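Local atomic coordinates of enoyl-CoA hydratase (Geobacillus kaustophilus, PDB entry 2PPY), a protein that probably catalyses the reversible addition of water to the double bond of enoyl-CoA thioesters, a step of fatty acid beta-oxidation. Residues A[95-100]-A[122-127]; A[101-106]-A[214-219]; A[25-30]-A[69-74]. All coordinates share one frame; numbering follows the deposited sequence.

How the contacts relate
Contacts 1 and 2 lie in the core of the crotonase fold, their centres about 7 Å apart, whereas contact 3 is a loop contact nearer the surface, its centre about 21 Å from that of contact 1 and 28 Å from that of contact 2. The first two serve neighbouring strands of one sheet, 125-129 and 103-108, and their segments alternate along the chain. Asp124 of contact 1 forms a salt bridge with Lys216 of contact 2. Their chemistry differs: an isoleucine packed on a turn in contact 1, a buried ammonium in contact 2. Contact 3 joins a loop to the start of helix 72-75, with asparagine and aspartate side chains bonding backbone atoms.

Contact 1: A[95-100]-A[122-127]; sequences DKIARS and ACDLRF
Ile97, in the last part of helix 80-99, packs its branched side chain against the backbone of Ala122 and Cys123, where the chain leaves helix 115-121 and turns into strand 125-129. Helix 80-99 here packs on the loop that leads into a strand of the central sheet of the crotonase fold, close to the centre of the chain. The tight part belongs to Ile97. Its CG2, anti to the backbone N, reaches over the turn and lies 3.4 Å from Ala122 O and 4.1 Å from Cys123 CA. The other branch runs on extended, and its CD1 comes to 4.3 Å from both Ala122 CB and Cys123 SG. One side chain thus spans the turn from methyl to thiol, while Tyr104 and Ile44 also pack on it. Asp124 only skirts the isoleucine; its OD2 accepts from Tyr104 N and pairs with Lys216 in a salt bridge.

One residue further along the helix the fit is looser. The side chain of the partly exposed Ala98 makes no direct contact with the turn, and a water molecule bridges the two backbones there. It donates to Ala122 O at 3.0 Å and accepts a weak bond from Ala98 N. The carbonyl of Ala122 is therefore touched by the Ile97 methyl and also gripped by the water. The turn has a brace of its own. Arg126 folds back so that its NH1 donates to Cys123 O at 2.9 Å; the oxygen lies at the edge of the guanidinium, within 6° of its plane, whereas the nitrogen sits 47° out of the plane of the carbonyl.

Contact 2: A[101-106]-A[214-219]; sequences PQVYIA and NIKLAI
Strand 103-108 and helix 209-222 meet where the strand begins, with the CA atoms of Val103 and Lys216 6.7 Å apart and the CA-CB bond of Lys216 directed at the strand. The contact joins the central sheet of the crotonase fold to a helix of its C-terminal helical part. The base of the Lys216 chain packs on the strand, CB lying 4.2 Å from Val103 CG2. With CG anti to the backbone N (chi1 167°), the chain then bends twice, at chi2 and chi4, and brings its ammonium back to the carbonyl of Gln102. The same nitrogen forms a salt bridge with Asp124 OD2 and a hydrogen bond with Ile97 O, so this buried charge has three oxygen partners. A methionine in its place would probably leave the Asp124 carboxylate without its countercharge and two main-chain carbonyls without this donor. Leu164 of the second subunit also packs on Lys216, placing the site beside a subunit interface. Within the contact, NZ stands 3.0 Å from Gln102 O, at a C=O...N angle of 155° and tilted 20° from the carbonyl plane.

Contact 3: A[25-30]-A[69-74]; sequences HINKSN and GADINF
Asn27 and Asp71 approach each other without bonding, the amide ND2 of Asn27 staying 4.4 Å from Asp71 OD2. The other oxygen of each group, Asn27 OD1 and Asp71 OD1, is engaged by backbone N-H groups close by in the chain. The Asn27 side chain swings back over the turn that follows (chi1 53°), where its OD1 accepts from Ser29 N at 3.1 Å, forming an Asx turn, and from Ser31 N beyond. Asn27 to Asn30 form a type I beta turn, closed by a bond from Asn30 N to Asn27 O.

In segment 69-74, Asp71 holds its CG anti to the backbone N (chi1 -175°), which sets the carboxylate at the start of helix 72-75. As N-cap, its OD1 takes Phe74 N at 2.9 Å from above the carboxylate plane, and more weakly Asn73 N; OD2 is the oxygen nearer Asn27.

Deeper in, the Asn30 side chain leaves its backbone pointing away from 69-74. Its OD1 receives Ile26 N at 2.8 Å in an almost straight bond (170°), and its ND2 reaches Phe66 O. That leaves backbone to meet backbone, Asn30 O lying 3.8 Å from Gly69 O. These two acceptors cannot bond each other; Ser67 OG is hydrogen-bonded both to Asn30 O and to Gly69 N. In crotonases the corresponding stretch before the Gly-Ala-Asp sequence supplies an oxyanion-hole N-H, so the contact probably lies close to the active site. The chemistry implies that each segment is shaped in part by internal side-chain-to-backbone bonds, while the Ser29-Ala68 backbone bond, Ser67 OG and the bond from Asn30 ND2 link the two parts of the chain, with Asn27 and Asp71 near each other but not hydrogen-bonded.

Contact 1: A[95-100]-A[122-127]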
loop_
_atom_site.group_PDB
_atom_site.type_symbol
_atom_site.label_atom_id
_atom_site.label_comp_id
_atom_site.label_asym_id
_atom_site.label_seq_id
_atom_site.Cartn_x
_atom_site.Cartn_y
_atom_site.Cartn_z
ATOM N N ASP A 95 -18.309 1.994 7.267
ATOM C CA ASP A 95 -17.454 1.240 6.350
ATOM C C ASP A 95 -18.243 0.274 5.461
ATOM O O ASP A 95 -17.837 -0.010 4.331
ATOM C CB ASP A 95 -16.393 0.429 7.116
ATOM C CG ASP A 95 -15.439 1.299 7.917
ATOM O OD1 ASP A 95 -15.207 2.464 7.534
ATOM O OD2 ASP A 95 -14.901 0.800 8.931
ATOM N N LYS A 96 -19.357 -0.240 5.976
ATOM C CA LYS A 96 -20.181 -1.195 5.236
ATOM C C LYS A 96 -20.775 -0.676 3.922
ATOM O O LYS A 96 -21.044 -1.453 3.008
ATOM C CB LYS A 96 -21.292 -1.722 6.152
ATOM C CG LYS A 96 -20.729 -2.480 7.355
ATOM C CD LYS A 96 -21.779 -2.882 8.387
ATOM C CE LYS A 96 -22.665 -4.020 7.898
ATOM N NZ LYS A 96 -23.345 -4.692 9.047
ATOM N N ILE A 97 -20.967 0.634 3.822
ATOM C CA ILE A 97 -21.539 1.234 2.620
ATOM C C ILE A 97 -20.692 1.008 1.362
ATOM O O ILE A 97 -21.215 0.627 0.314
ATOM C CB ILE A 97 -21.763 2.759 2.825
ATOM C CG1 ILE A 97 -22.781 2.979 3.947
ATOM C CG2 ILE A 97 -22.269 3.399 1.536
ATOM C CD1 ILE A 97 -22.996 4.426 4.317
ATOM N N ALA A 98 -19.388 1.238 1.462
ATOM C CA ALA A 98 -18.499 1.051 0.321
ATOM C C ALA A 98 -18.481 -0.402 -0.152
ATOM O O ALA A 98 -18.153 -0.678 -1.301
ATOM C CB ALA A 98 -17.087 1.498 0.681
ATOM N N ARG A 99 -18.833 -1.328 0.736
ATOM C CA ARG A 99 -18.844 -2.744 0.391
ATOM C C ARG A 99 -20.207 -3.227 -0.097
ATOM O O ARG A 99 -20.321 -4.352 -0.587
ATOM C CB ARG A 99 -18.424 -3.587 1.602
ATOM C CG ARG A 99 -17.110 -3.161 2.226
ATOM C CD ARG A 99 -16.656 -4.128 3.310
ATOM N NE ARG A 99 -15.548 -3.571 4.083
ATOM C CZ ARG A 99 -15.628 -3.221 5.363
ATOM N NH1 ARG A 99 -16.767 -3.375 6.033
ATOM N NH2 ARG A 99 -14.574 -2.697 5.970
ATOM N N SER A 100 -21.235 -2.388 0.042
ATOM C CA SER A 100 -22.597 -2.746 -0.366
ATOM C C SER A 100 -22.864 -2.641 -1.872
ATOM O O SER A 100 -22.310 -1.784 -2.555
ATOM C CB SER A 100 -23.610 -1.878 0.386
ATOM O OG SER A 100 -23.497 -2.063 1.788
ATOM N N ALA A 122 -19.154 8.899 3.945
ATOM C CA ALA A 122 -19.120 7.444 3.775
ATOM C C ALA A 122 -20.044 6.963 2.652
ATOM O O ALA A 122 -19.953 5.818 2.220
ATOM C CB ALA A 122 -19.481 6.755 5.086
ATOM N N CYS A 123 -20.935 7.835 2.186
ATOM C CA CYS A 123 -21.832 7.477 1.090
ATOM C C CYS A 123 -21.079 7.646 -0.231
ATOM O O CYS A 123 -20.061 8.337 -0.282
ATOM C CB CYS A 123 -23.075 8.369 1.101
ATOM S SG CYS A 123 -24.128 8.164 2.557
ATOM N N ASP A 124 -21.580 7.022 -1.294
ATOM C CA ASP A 124 -20.940 7.090 -2.609
ATOM C C ASP A 124 -21.045 8.461 -3.275
ATOM O O ASP A 124 -20.141 8.870 -4.004
ATOM C CB ASP A 124 -21.539 6.026 -3.543
ATOM C CG ASP A 124 -21.448 4.624 -2.963
ATOM O OD1 ASP A 124 -20.369 4.275 -2.446
ATOM O OD2 ASP A 124 -22.444 3.866 -3.026
ATOM N N LEU A 125 -22.148 9.162 -3.028
ATOM C CA LEU A 125 -22.366 10.480 -3.616
ATOM C C LEU A 125 -23.047 11.412 -2.621
ATOM O O LEU A 125 -23.714 10.961 -1.699
ATOM C CB LEU A 125 -23.244 10.362 -4.867
ATOM C CG LEU A 125 -22.770 9.498 -6.037
ATOM C CD1 LEU A 125 -23.945 9.203 -6.972
ATOM C CD2 LEU A 125 -21.643 10.203 -6.776
ATOM N N ARG A 126 -22.883 12.716 -2.830
ATOM C CA ARG A 126 -23.487 13.724 -1.968
ATOM C C ARG A 126 -24.123 14.836 -2.799
ATOM O O ARG A 126 -23.435 15.495 -3.575
ATOM C CB ARG A 126 -22.425 14.323 -1.040
ATOM C CG ARG A 126 -21.931 13.370 0.052
ATOM C CD ARG A 126 -20.522 13.738 0.498
ATOM N NE ARG A 126 -19.557 13.468 -0.566
ATOM C CZ ARG A 126 -19.186 12.247 -0.943
ATOM N NH1 ARG A 126 -19.691 11.178 -0.338
ATOM N NH2 ARG A 126 -18.325 12.091 -1.940
ATOM N N PHE A 127 -25.435 15.025 -2.646
ATOM C CA PHE A 127 -26.173 16.077 -3.360
ATOM C C PHE A 127 -26.690 17.048 -2.302
ATOM O O PHE A 127 -27.290 16.629 -1.313
ATOM C CB PHE A 127 -27.365 15.501 -4.145
ATOM C CG PHE A 127 -26.985 14.497 -5.214
ATOM C CD1 PHE A 127 -25.682 14.426 -5.713
ATOM C CD2 PHE A 127 -27.944 13.629 -5.735
ATOM C CE1 PHE A 127 -25.342 13.495 -6.712
ATOM C CE2 PHE A 127 -27.616 12.698 -6.733
ATOM C CZ PHE A 127 -26.311 12.634 -7.222
HETATM O O HOH W 1 -18.326 3.535 3.159
#

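Contact 2: A[101-106]-A[214-219]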
loop_
_atom_site.group_PDB
_atom_site.type_symbol
_atom_site.label_atom_id
_atom_site.label_comp_id
_atom_site.label_asym_id
_atom_site.label_seq_id
_atom_site.Cartn_x
_atom_site.Cartn_y
_atom_site.Cartn_z
ATOM N N PRO A 101 -23.742 -3.508 -2.402
ATOM C CA PRO A 101 -24.070 -3.499 -3.830
ATOM C C PRO A 101 -24.784 -2.229 -4.273
ATOM O O PRO A 101 -24.619 -1.790 -5.411
ATOM C CB PRO A 101 -24.972 -4.728 -3.997
ATOM C CG PRO A 101 -24.630 -5.596 -2.831
ATOM C CD PRO A 101 -24.453 -4.599 -1.717
ATOM N N GLN A 102 -25.585 -1.651 -3.378
ATOM C CA GLN A 102 -26.347 -0.442 -3.690
ATOM C C GLN A 102 -25.501 0.814 -3.698
ATOM O O GLN A 102 -24.519 0.918 -2.963
ATOM C CB GLN A 102 -27.470 -0.199 -2.670
ATOM C CG GLN A 102 -28.566 -1.239 -2.590
ATOM C CD GLN A 102 -28.153 -2.457 -1.799
ATOM O OE1 GLN A 102 -27.276 -2.385 -0.934
ATOM N NE2 GLN A 102 -28.799 -3.584 -2.075
ATOM N N VAL A 103 -25.909 1.775 -4.520
ATOM C CA VAL A 103 -25.234 3.058 -4.588
ATOM C C VAL A 103 -25.878 3.907 -3.495
ATOM O O VAL A 103 -27.099 4.087 -3.475
ATOM C CB VAL A 103 -25.448 3.737 -5.960
ATOM C CG1 VAL A 103 -24.956 5.178 -5.921
ATOM C CG2 VAL A 103 -24.708 2.964 -7.035
ATOM N N TYR A 104 -25.062 4.405 -2.575
ATOM C CA TYR A 104 -25.558 5.237 -1.487
ATOM C C TYR A 104 -25.404 6.729 -1.794
ATOM O O TYR A 104 -24.303 7.212 -2.056
ATOM C CB TYR A 104 -24.828 4.890 -0.184
ATOM C CG TYR A 104 -25.456 3.743 0.586
ATOM C CD1 TYR A 104 -25.528 2.461 0.041
ATOM C CD2 TYR A 104 -26.008 3.954 1.847
ATOM C CE1 TYR A 104 -26.143 1.413 0.737
ATOM C CE2 TYR A 104 -26.623 2.919 2.549
ATOM C CZ TYR A 104 -26.688 1.656 1.989
ATOM O OH TYR A 104 -27.311 0.650 2.680
ATOM N N ILE A 105 -26.519 7.451 -1.762
ATOM C CA ILE A 105 -26.522 8.882 -2.038
ATOM C C ILE A 105 -27.001 9.645 -0.809
ATOM O O ILE A 105 -28.052 9.333 -0.249
ATOM C CB ILE A 105 -27.473 9.232 -3.208
ATOM C CG1 ILE A 105 -27.141 8.378 -4.430
ATOM C CG2 ILE A 105 -27.353 10.721 -3.562
ATOM C CD1 ILE A 105 -28.114 8.577 -5.575
ATOM N N ALA A 106 -26.229 10.639 -0.394
ATOM C CA ALA A 106 -26.598 11.460 0.749
ATOM C C ALA A 106 -27.356 12.671 0.221
ATOM O O ALA A 106 -26.799 13.476 -0.525
ATOM C CB ALA A 106 -25.357 11.912 1.490
ATOM N N ASN A 214 -21.530 -3.180 -9.717
ATOM C CA ASN A 214 -20.148 -3.627 -9.825
ATOM C C ASN A 214 -19.196 -2.451 -10.059
ATOM O O ASN A 214 -18.043 -2.493 -9.639
ATOM C CB ASN A 214 -20.017 -4.678 -10.937
ATOM C CG ASN A 214 -20.368 -6.077 -10.458
ATOM O OD1 ASN A 214 -21.026 -6.246 -9.430
ATOM N ND2 ASN A 214 -19.934 -7.092 -11.204
ATOM N N ILE A 215 -19.675 -1.398 -10.717
ATOM C CA ILE A 215 -18.845 -0.214 -10.958
ATOM C C ILE A 215 -18.538 0.468 -9.622
ATOM O O ILE A 215 -17.396 0.855 -9.352
ATOM C CB ILE A 215 -19.562 0.814 -11.869
ATOM C CG1 ILE A 215 -19.584 0.313 -13.313
ATOM C CG2 ILE A 215 -18.859 2.166 -11.787
ATOM C CD1 ILE A 215 -20.412 1.184 -14.245
ATOM N N LYS A 216 -19.574 0.615 -8.797
ATOM C CA LYS A 216 -19.447 1.238 -7.487
ATOM C C LYS A 216 -18.471 0.451 -6.619
ATOM O O LYS A 216 -17.673 1.035 -5.898
ATOM C CB LYS A 216 -20.828 1.343 -6.814
ATOM C CG LYS A 216 -20.816 1.688 -5.320
ATOM C CD LYS A 216 -20.662 0.428 -4.467
ATOM C CE LYS A 216 -20.448 0.748 -2.995
ATOM N NZ LYS A 216 -21.624 1.401 -2.358
ATOM N N LEU A 217 -18.535 -0.875 -6.690
ATOM C CA LEU A 217 -17.625 -1.713 -5.919
ATOM C C LEU A 217 -16.197 -1.568 -6.445
ATOM O O LEU A 217 -15.239 -1.473 -5.677
ATOM C CB LEU A 217 -18.043 -3.185 -6.010
ATOM C CG LEU A 217 -19.343 -3.601 -5.316
ATOM C CD1 LEU A 217 -19.631 -5.061 -5.624
ATOM C CD2 LEU A 217 -19.220 -3.376 -3.811
ATOM N N ALA A 218 -16.065 -1.562 -7.764
ATOM C CA ALA A 218 -14.763 -1.440 -8.399
ATOM C C ALA A 218 -14.007 -0.195 -7.955
ATOM O O ALA A 218 -12.819 -0.258 -7.631
ATOM C CB ALA A 218 -14.926 -1.436 -9.919
ATOM N N ILE A 219 -14.698 0.937 -7.927
ATOM C CA ILE A 219 -14.068 2.199 -7.558
ATOM C C ILE A 219 -13.843 2.417 -6.062
ATOM O O ILE A 219 -12.751 2.803 -5.649
ATOM C CB ILE A 219 -14.876 3.385 -8.119
ATOM C CG1 ILE A 219 -14.937 3.287 -9.648
ATOM C CG2 ILE A 219 -14.245 4.708 -7.686
ATOM C CD1 ILE A 219 -15.836 4.330 -10.289
#

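Contact 3: A[25-30]-A[69-74]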
loop_
_atom_site.group_PDB
_atom_site.type_symbol
_atom_site.label_atom_id
_atom_site.label_comp_id
_atom_site.label_asym_id
_atom_site.label_seq_id
_atom_site.Cartn_x
_atom_site.Cartn_y
_atom_site.Cartn_z
ATOM N N HIS A 25 -34.969 10.857 11.575
ATOM C CA HIS A 25 -35.833 11.678 12.417
ATOM C C HIS A 25 -35.499 11.384 13.876
ATOM O O HIS A 25 -36.256 10.724 14.577
ATOM C CB HIS A 25 -37.322 11.390 12.140
ATOM C CG HIS A 25 -37.673 9.932 12.141
ATOM N ND1 HIS A 25 -37.982 9.245 10.988
ATOM C CD2 HIS A 25 -37.779 9.037 13.153
ATOM C CE1 HIS A 25 -38.265 7.989 11.289
ATOM N NE2 HIS A 25 -38.147 7.837 12.596
ATOM N N ILE A 26 -34.359 11.890 14.330
ATOM C CA ILE A 26 -33.898 11.654 15.687
ATOM C C ILE A 26 -34.283 12.758 16.666
ATOM O O ILE A 26 -34.744 12.493 17.776
ATOM C CB ILE A 26 -32.372 11.506 15.717
ATOM C CG1 ILE A 26 -31.926 10.521 14.635
ATOM C CG2 ILE A 26 -31.917 11.029 17.084
ATOM C CD1 ILE A 26 -30.448 10.614 14.300
ATOM N N ASN A 27 -34.067 14.000 16.256
ATOM C CA ASN A 27 -34.375 15.147 17.097
ATOM C C ASN A 27 -34.147 16.442 16.331
ATOM O O ASN A 27 -33.879 16.427 15.131
ATOM C CB ASN A 27 -33.522 15.128 18.383
ATOM C CG ASN A 27 -32.035 14.998 18.110
ATOM O OD1 ASN A 27 -31.517 15.584 17.164
ATOM N ND2 ASN A 27 -31.334 14.244 18.961
ATOM N N LYS A 28 -34.263 17.552 17.049
ATOM C CA LYS A 28 -34.118 18.875 16.462
ATOM C C LYS A 28 -32.952 19.035 15.491
ATOM O O LYS A 28 -33.076 19.727 14.475
ATOM C CB LYS A 28 -33.970 19.911 17.584
ATOM C CG LYS A 28 -32.824 19.559 18.544
ATOM C CD LYS A 28 -32.718 20.493 19.759
ATOM C CE LYS A 28 -33.940 21.372 19.957
ATOM N NZ LYS A 28 -33.795 22.189 21.209
ATOM N N SER A 29 -31.819 18.403 15.793
ATOM C CA SER A 29 -30.637 18.517 14.931
ATOM C C SER A 29 -30.090 17.153 14.512
ATOM O O SER A 29 -28.979 17.047 13.998
ATOM C CB SER A 29 -29.533 19.312 15.646
ATOM O OG SER A 29 -29.159 18.699 16.855
ATOM N N ASN A 30 -30.903 16.116 14.701
ATOM C CA ASN A 30 -30.511 14.753 14.382
ATOM C C ASN A 30 -29.181 14.366 15.019
ATOM O O ASN A 30 -28.356 13.701 14.384
ATOM C CB ASN A 30 -30.442 14.524 12.866
ATOM C CG ASN A 30 -31.798 14.209 12.263
ATOM O OD1 ASN A 30 -32.602 13.492 12.858
ATOM N ND2 ASN A 30 -32.051 14.726 11.068
ATOM N N GLY A 69 -24.173 15.711 13.838
ATOM C CA GLY A 69 -23.204 14.806 14.432
ATOM C C GLY A 69 -23.652 14.095 15.697
ATOM O O GLY A 69 -24.844 13.917 15.942
ATOM N N ALA A 70 -22.687 13.688 16.511
ATOM C CA ALA A 70 -22.983 12.976 17.748
ATOM C C ALA A 70 -23.575 13.871 18.833
ATOM O O ALA A 70 -23.199 15.035 18.972
ATOM C CB ALA A 70 -21.719 12.296 18.270
ATOM N N ASP A 71 -24.507 13.310 19.599
ATOM C CA ASP A 71 -25.147 14.027 20.697
ATOM C C ASP A 71 -24.104 14.252 21.794
ATOM O O ASP A 71 -23.637 13.301 22.413
ATOM C CB ASP A 71 -26.312 13.197 21.246
ATOM C CG ASP A 71 -27.099 13.930 22.317
ATOM O OD1 ASP A 71 -26.499 14.329 23.336
ATOM O OD2 ASP A 71 -28.322 14.099 22.138
ATOM N N ILE A 72 -23.739 15.508 22.031
ATOM C CA ILE A 72 -22.737 15.840 23.040
ATOM C C ILE A 72 -23.132 15.389 24.440
ATOM O O ILE A 72 -22.269 15.048 25.250
ATOM C CB ILE A 72 -22.460 17.351 23.070
ATOM C CG1 ILE A 72 -22.072 17.839 21.669
ATOM C CG2 ILE A 72 -21.352 17.655 24.070
ATOM C CD1 ILE A 72 -20.875 17.132 21.075
ATOM N N ASN A 73 -24.431 15.398 24.729
ATOM C CA ASN A 73 -24.920 14.964 26.034
ATOM C C ASN A 73 -24.650 13.477 26.184
ATOM O O ASN A 73 -24.157 13.022 27.216
ATOM C CB ASN A 73 -26.422 15.226 26.171
ATOM C CG ASN A 73 -26.740 16.687 26.412
ATOM O OD1 ASN A 73 -26.245 17.292 27.366
ATOM N ND2 ASN A 73 -27.573 17.263 25.551
ATOM N N PHE A 74 -24.976 12.720 25.144
ATOM C CA PHE A 74 -24.746 11.286 25.167
ATOM C C PHE A 74 -23.248 11.024 25.093
ATOM O O PHE A 74 -22.703 10.266 25.893
ATOM C CB PHE A 74 -25.458 10.609 23.993
ATOM C CG PHE A 74 -25.177 9.138 23.885
ATOM C CD1 PHE A 74 -24.046 8.678 23.213
ATOM C CD2 PHE A 74 -26.020 8.209 24.487
ATOM C CE1 PHE A 74 -23.759 7.316 23.144
ATOM C CE2 PHE A 74 -25.740 6.844 24.423
ATOM C CZ PHE A 74 -24.606 6.398 23.750
#